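Lysine/ornithine decarboxylase (Vibrio vulnificus, PDB 2PLJ) catalyses the pyridoxal-phosphate-dependent decarboxylation of lysine and ornithine, releasing cadaverine and putrescine respectively. Local coordinates at residues 207-220 and 247-260. Sequence-based numbering, arbitrary orientation.
Sequences RIKGLSFHVGSQTT and LSTLDIGGGFPVNY. With P3T ((4-{[(4-aminobutyl)amino]methyl}-5-hydroxy-6-methylpyridin-3-yl)methyl dihydrogen phosphate), chain D.
L211 and D251 join two neighbouring parallel strands of the beta/alpha-barrel, 207-212 and 249-251, linked through helix 223-241 in a beta-alpha-beta crossover. The backbone hydrogen bonds L211 N to T249 O, D251 N to L211 O (2.8 Å) and F213 N to D251 O alternate along the pair, and beyond it both chains run on into loops that hold the cofactor phosphate, a worked example of an active site built at the C-terminal ends of barrel strands. There G255 N gives P3T OAE a nearly straight hydrogen bond of 2.9 Å, while S217 OG, also bonded to R293, donates to P3T OAC. With CG anti to the backbone N (chi1 -176°), H214 lays one ring face over the pyridine, placing P3T CAR over the centre of the imidazole; G216 N lies against the opposite face, toward the rim.

Behind the phosphate contacts, G255 O accepts from T219 N, and T219 OG1 donates to G216 O at 2.7 Å. One water ties V215 N to the carbonyls of I252 and G254; another joins Q218 N and F256 O to P3T OAC.

Farther out, the bend of the Q218 side chain at chi2 (70°) brings its amide alongside the backbone of V258: OE1 receives V258 N at 3.1 Å, and NE2 donates to V258 O at 2.8 Å, almost perfectly straight at 176°.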
loop_
_atom_site.group_PDB
_atom_site.type_symbol
_atom_site.label_atom_id
_atom_site.label_comp_id
_atom_site.label_asym_id
_atom_site.label_seq_id
_atom_site.Cartn_x
_atom_site.Cartn_y
_atom_site.Cartn_z
ATOM N N ARG A 207 -21.518 18.720 25.207
ATOM C CA ARG A 207 -20.416 19.598 25.593
ATOM C C ARG A 207 -19.427 19.793 24.445
ATOM O O ARG A 207 -18.992 18.818 23.816
ATOM C CB ARG A 207 -19.681 19.021 26.807
ATOM C CG ARG A 207 -18.381 19.768 27.163
ATOM C CD ARG A 207 -17.783 19.343 28.511
ATOM N NE ARG A 207 -16.391 19.794 28.622
ATOM C CZ ARG A 207 -16.027 21.037 28.946
ATOM N NH1 ARG A 207 -16.952 21.958 29.216
ATOM N NH2 ARG A 207 -14.738 21.360 29.002
ATOM N N ILE A 208 -19.072 21.051 24.207
ATOM C CA ILE A 208 -17.996 21.375 23.263
ATOM C C ILE A 208 -16.739 21.736 24.068
ATOM O O ILE A 208 -16.745 22.718 24.846
ATOM C CB ILE A 208 -18.393 22.535 22.303
ATOM C CG1 ILE A 208 -19.658 22.191 21.474
ATOM C CG2 ILE A 208 -17.199 22.914 21.403
ATOM C CD1 ILE A 208 -19.586 20.888 20.670
ATOM N N LYS A 209 -15.686 20.943 23.880
ATOM C CA LYS A 209 -14.375 21.154 24.502
ATOM C C LYS A 209 -13.671 22.347 23.845
ATOM O O LYS A 209 -13.049 23.153 24.519
ATOM C CB LYS A 209 -13.505 19.906 24.354
ATOM C CG LYS A 209 -12.200 19.994 25.131
ATOM C CD LYS A 209 -11.381 18.710 25.016
ATOM C CE LYS A 209 -10.097 18.803 25.854
ATOM N NZ LYS A 209 -10.420 18.688 27.314
ATOM N N GLY A 210 -13.799 22.479 22.528
ATOM C CA GLY A 210 -13.116 23.574 21.851
ATOM C C GLY A 210 -13.057 23.356 20.351
ATOM O O GLY A 210 -13.948 22.711 19.781
ATOM N N LEU A 211 -11.997 23.895 19.738
ATOM C CA LEU A 211 -11.807 23.870 18.283
ATOM C C LEU A 211 -10.518 23.144 17.914
ATOM O O LEU A 211 -9.573 23.080 18.712
ATOM C CB LEU A 211 -11.739 25.292 17.714
ATOM C CG LEU A 211 -12.884 26.254 18.051
ATOM C CD1 LEU A 211 -12.642 27.634 17.378
ATOM C CD2 LEU A 211 -14.198 25.681 17.592
ATOM N N SER A 212 -10.473 22.613 16.693
ATOM C CA SER A 212 -9.242 21.999 16.198
ATOM C C SER A 212 -9.081 22.295 14.727
ATOM O O SER A 212 -10.047 22.663 14.040
ATOM C CB SER A 212 -9.249 20.485 16.430
ATOM O OG SER A 212 -10.128 19.836 15.529
ATOM N N PHE A 213 -7.861 22.132 14.234
ATOM C CA PHE A 213 -7.650 22.176 12.804
ATOM C C PHE A 213 -6.401 21.368 12.489
ATOM O O PHE A 213 -5.617 21.049 13.405
ATOM C CB PHE A 213 -7.501 23.622 12.309
ATOM C CG PHE A 213 -6.304 24.354 12.899
ATOM C CD1 PHE A 213 -4.998 24.102 12.408
ATOM C CD2 PHE A 213 -6.483 25.282 13.935
ATOM C CE1 PHE A 213 -3.886 24.782 12.964
ATOM C CE2 PHE A 213 -5.400 25.958 14.502
ATOM C CZ PHE A 213 -4.101 25.741 14.014
ATOM N N HIS A 214 -6.192 21.089 11.205
ATOM C CA HIS A 214 -4.950 20.399 10.774
ATOM C C HIS A 214 -4.601 20.999 9.438
ATOM O O HIS A 214 -5.379 20.873 8.474
ATOM C CB HIS A 214 -5.140 18.879 10.682
ATOM C CG HIS A 214 -3.873 18.150 10.341
ATOM N ND1 HIS A 214 -3.636 17.583 9.111
ATOM C CD2 HIS A 214 -2.776 17.899 11.088
ATOM C CE1 HIS A 214 -2.442 17.010 9.108
ATOM N NE2 HIS A 214 -1.900 17.183 10.304
ATOM N N VAL A 215 -3.498 21.742 9.398
ATOM C CA VAL A 215 -3.146 22.496 8.180
ATOM C C VAL A 215 -2.583 21.624 7.053
ATOM O O VAL A 215 -2.409 22.091 5.909
ATOM C CB VAL A 215 -2.240 23.726 8.478
ATOM C CG1 VAL A 215 -2.980 24.740 9.393
ATOM C CG2 VAL A 215 -0.926 23.351 9.079
ATOM N N GLY A 216 -2.290 20.372 7.379
ATOM C CA GLY A 216 -1.725 19.440 6.381
ATOM C C GLY A 216 -0.339 18.921 6.758
ATOM O O GLY A 216 0.426 19.562 7.493
ATOM N N SER A 217 0.006 17.754 6.238
ATOM C CA SER A 217 1.271 17.127 6.643
ATOM C C SER A 217 2.476 17.762 5.905
ATOM O O SER A 217 2.336 18.246 4.749
ATOM C CB SER A 217 1.184 15.599 6.450
ATOM O OG SER A 217 2.249 14.924 7.127
ATOM N N GLN A 218 3.642 17.778 6.580
ATOM C CA GLN A 218 4.891 18.376 6.052
ATOM C C GLN A 218 4.616 19.809 5.573
ATOM O O GLN A 218 4.861 20.159 4.429
ATOM C CB GLN A 218 5.506 17.486 4.952
ATOM C CG GLN A 218 6.913 17.878 4.476
ATOM C CD GLN A 218 8.038 17.638 5.501
ATOM O OE1 GLN A 218 7.819 17.154 6.625
ATOM N NE2 GLN A 218 9.263 17.941 5.077
ATOM N N THR A 219 4.014 20.592 6.462
ATOM C CA THR A 219 3.752 22.010 6.182
ATOM C C THR A 219 5.038 22.770 6.423
ATOM O O THR A 219 5.576 22.727 7.536
ATOM C CB THR A 219 2.640 22.539 7.108
ATOM O OG1 THR A 219 1.385 22.000 6.688
ATOM C CG2 THR A 219 2.561 24.081 7.035
ATOM N N THR A 220 5.503 23.502 5.408
ATOM C CA THR A 220 6.800 24.173 5.493
ATOM C C THR A 220 6.665 25.665 5.813
ATOM O O THR A 220 7.655 26.316 6.172
ATOM C CB THR A 220 7.627 23.953 4.226
ATOM O OG1 THR A 220 6.855 24.360 3.075
ATOM C CG2 THR A 220 8.062 22.461 4.128
ATOM N N LEU A 247 -15.277 28.411 25.050
ATOM C CA LEU A 247 -14.483 27.222 24.663
ATOM C C LEU A 247 -13.173 27.142 25.428
ATOM O O LEU A 247 -12.481 28.168 25.611
ATOM C CB LEU A 247 -14.222 27.208 23.161
ATOM C CG LEU A 247 -15.473 27.305 22.278
ATOM C CD1 LEU A 247 -15.095 27.032 20.819
ATOM C CD2 LEU A 247 -16.580 26.357 22.751
ATOM N N SER A 248 -12.834 25.938 25.881
ATOM C CA SER A 248 -11.669 25.773 26.753
ATOM C C SER A 248 -10.367 25.429 26.030
ATOM O O SER A 248 -9.283 25.620 26.588
ATOM C CB SER A 248 -11.952 24.710 27.832
ATOM O OG SER A 248 -11.919 23.398 27.279
ATOM N N THR A 249 -10.472 24.940 24.799
ATOM C CA THR A 249 -9.327 24.251 24.150
ATOM C C THR A 249 -9.176 24.635 22.679
ATOM O O THR A 249 -10.181 24.756 21.975
ATOM C CB THR A 249 -9.521 22.720 24.250
ATOM O OG1 THR A 249 -9.792 22.354 25.614
ATOM C CG2 THR A 249 -8.317 21.936 23.707
ATOM N N LEU A 250 -7.916 24.835 22.257
ATOM C CA LEU A 250 -7.543 24.913 20.843
ATOM C C LEU A 250 -6.556 23.809 20.565
ATOM O O LEU A 250 -5.528 23.710 21.249
ATOM C CB LEU A 250 -6.889 26.262 20.507
ATOM C CG LEU A 250 -6.525 26.383 19.034
ATOM C CD1 LEU A 250 -7.800 26.178 18.167
ATOM C CD2 LEU A 250 -5.865 27.744 18.747
ATOM N N ASP A 251 -6.853 22.997 19.553
ATOM C CA ASP A 251 -5.959 21.906 19.141
ATOM C C ASP A 251 -5.429 22.293 17.754
ATOM O O ASP A 251 -6.224 22.390 16.811
ATOM C CB ASP A 251 -6.797 20.618 19.100
ATOM C CG ASP A 251 -6.066 19.422 18.505
ATOM O OD1 ASP A 251 -4.962 19.565 17.925
ATOM O OD2 ASP A 251 -6.654 18.321 18.636
ATOM N N ILE A 252 -4.120 22.545 17.637
ATOM C CA ILE A 252 -3.529 23.074 16.391
ATOM C C ILE A 252 -3.061 22.001 15.384
ATOM O O ILE A 252 -2.416 22.300 14.380
ATOM C CB ILE A 252 -2.381 24.092 16.662
ATOM C CG1 ILE A 252 -1.198 23.389 17.373
ATOM C CG2 ILE A 252 -2.910 25.300 17.480
ATOM C CD1 ILE A 252 0.085 24.213 17.392
ATOM N N GLY A 253 -3.429 20.763 15.677
ATOM C CA GLY A 253 -3.154 19.612 14.812
ATOM C C GLY A 253 -1.680 19.270 14.643
ATOM O O GLY A 253 -0.841 19.555 15.534
ATOM N N GLY A 254 -1.409 18.568 13.545
ATOM C CA GLY A 254 -0.060 18.094 13.236
ATOM C C GLY A 254 0.589 18.908 12.135
ATOM O O GLY A 254 0.249 20.076 11.901
ATOM N N GLY A 255 1.549 18.276 11.461
ATOM C CA GLY A 255 2.082 18.853 10.205
ATOM C C GLY A 255 3.456 19.487 10.278
ATOM O O GLY A 255 3.965 19.983 9.277
ATOM N N PHE A 256 4.060 19.470 11.459
ATOM C CA PHE A 256 5.390 20.039 11.656
ATOM C C PHE A 256 6.337 19.242 10.783
ATOM O O PHE A 256 6.254 18.008 10.734
ATOM C CB PHE A 256 5.789 19.933 13.136
ATOM C CG PHE A 256 4.726 20.465 14.057
ATOM C CD1 PHE A 256 4.528 21.846 14.193
ATOM C CD2 PHE A 256 3.837 19.582 14.690
ATOM C CE1 PHE A 256 3.500 22.332 15.026
ATOM C CE2 PHE A 256 2.812 20.062 15.519
ATOM C CZ PHE A 256 2.646 21.449 15.684
ATOM N N PRO A 257 7.190 19.957 10.034
ATOM C CA PRO A 257 8.004 19.315 9.004
ATOM C C PRO A 257 9.367 18.810 9.491
ATOM O O PRO A 257 9.921 19.306 10.483
ATOM C CB PRO A 257 8.190 20.454 7.979
ATOM C CG PRO A 257 8.356 21.691 8.872
ATOM C CD PRO A 257 7.338 21.430 10.024
ATOM N N VAL A 258 9.912 17.853 8.747
ATOM C CA VAL A 258 11.269 17.352 9.005
ATOM C C VAL A 258 12.075 17.361 7.711
ATOM O O VAL A 258 11.518 17.459 6.614
ATOM C CB VAL A 258 11.248 15.917 9.582
ATOM C CG1 VAL A 258 10.443 15.867 10.852
ATOM C CG2 VAL A 258 10.728 14.928 8.562
ATOM N N ASN A 259 13.385 17.249 7.853
ATOM C CA ASN A 259 14.268 17.229 6.692
ATOM C C ASN A 259 14.214 15.891 6.009
ATOM O O ASN A 259 14.443 14.865 6.656
ATOM C CB ASN A 259 15.710 17.506 7.105
ATOM C CG ASN A 259 15.880 18.897 7.664
ATOM O OD1 ASN A 259 16.312 19.075 8.798
ATOM N ND2 ASN A 259 15.478 19.873 6.906
ATOM N N TYR A 260 13.930 15.914 4.710
ATOM C CA TYR A 260 14.152 14.733 3.856
ATOM C C TYR A 260 15.368 15.023 2.994
ATOM O O TYR A 260 16.490 14.928 3.471
ATOM C CB TYR A 260 12.910 14.374 3.030
ATOM C CG TYR A 260 11.853 13.767 3.915
ATOM C CD1 TYR A 260 11.878 12.393 4.225
ATOM C CD2 TYR A 260 10.864 14.571 4.492
ATOM C CE1 TYR A 260 10.909 11.827 5.070
ATOM C CE2 TYR A 260 9.895 14.030 5.336
ATOM C CZ TYR A 260 9.922 12.656 5.637
ATOM O OH TYR A 260 8.936 12.159 6.499
HETATM O OAE P3T D . 2.350 15.602 12.196
HETATM P PAU P3T D . 1.823 14.873 10.886
HETATM O OAF P3T D . 2.338 13.356 10.856
HETATM O OAC P3T D . 2.126 15.593 9.584
HETATM O OAP P3T D . 0.215 14.697 10.936
HETATM C CAM P3T D . -0.373 13.907 12.054
HETATM C CAS P3T D . -1.887 14.139 11.961
HETATM C CAH P3T D . -2.412 14.866 13.038
HETATM N NAO P3T D . -3.714 15.149 13.073
HETATM C CAQ P3T D . -4.546 14.798 12.098
HETATM C CAA P3T D . -6.039 15.199 12.202
HETATM C CAR P3T D . -4.079 14.094 10.969
HETATM O OAD P3T D . -4.948 13.743 10.010
HETATM C CAT P3T D . -2.709 13.763 10.883
HETATM C CAG P3T D . -2.238 12.996 9.773
HETATM N NAN P3T D . -2.905 13.017 8.628
HETATM C CAL P3T D . -2.574 12.248 7.385
HETATM C CAK P3T D . -1.093 12.359 6.987
HETATM C CAJ P3T D . -0.915 11.432 5.743
HETATM C CAI P3T D . 0.535 11.452 5.248
HETATM N NAB P3T D . 0.688 10.754 3.948
HETATM O O HOH W 1 -10.814 21.390 28.491
HETATM O O HOH W 2 -2.066 21.526 11.834
HETATM O O HOH W 3 4.533 16.565 8.970
#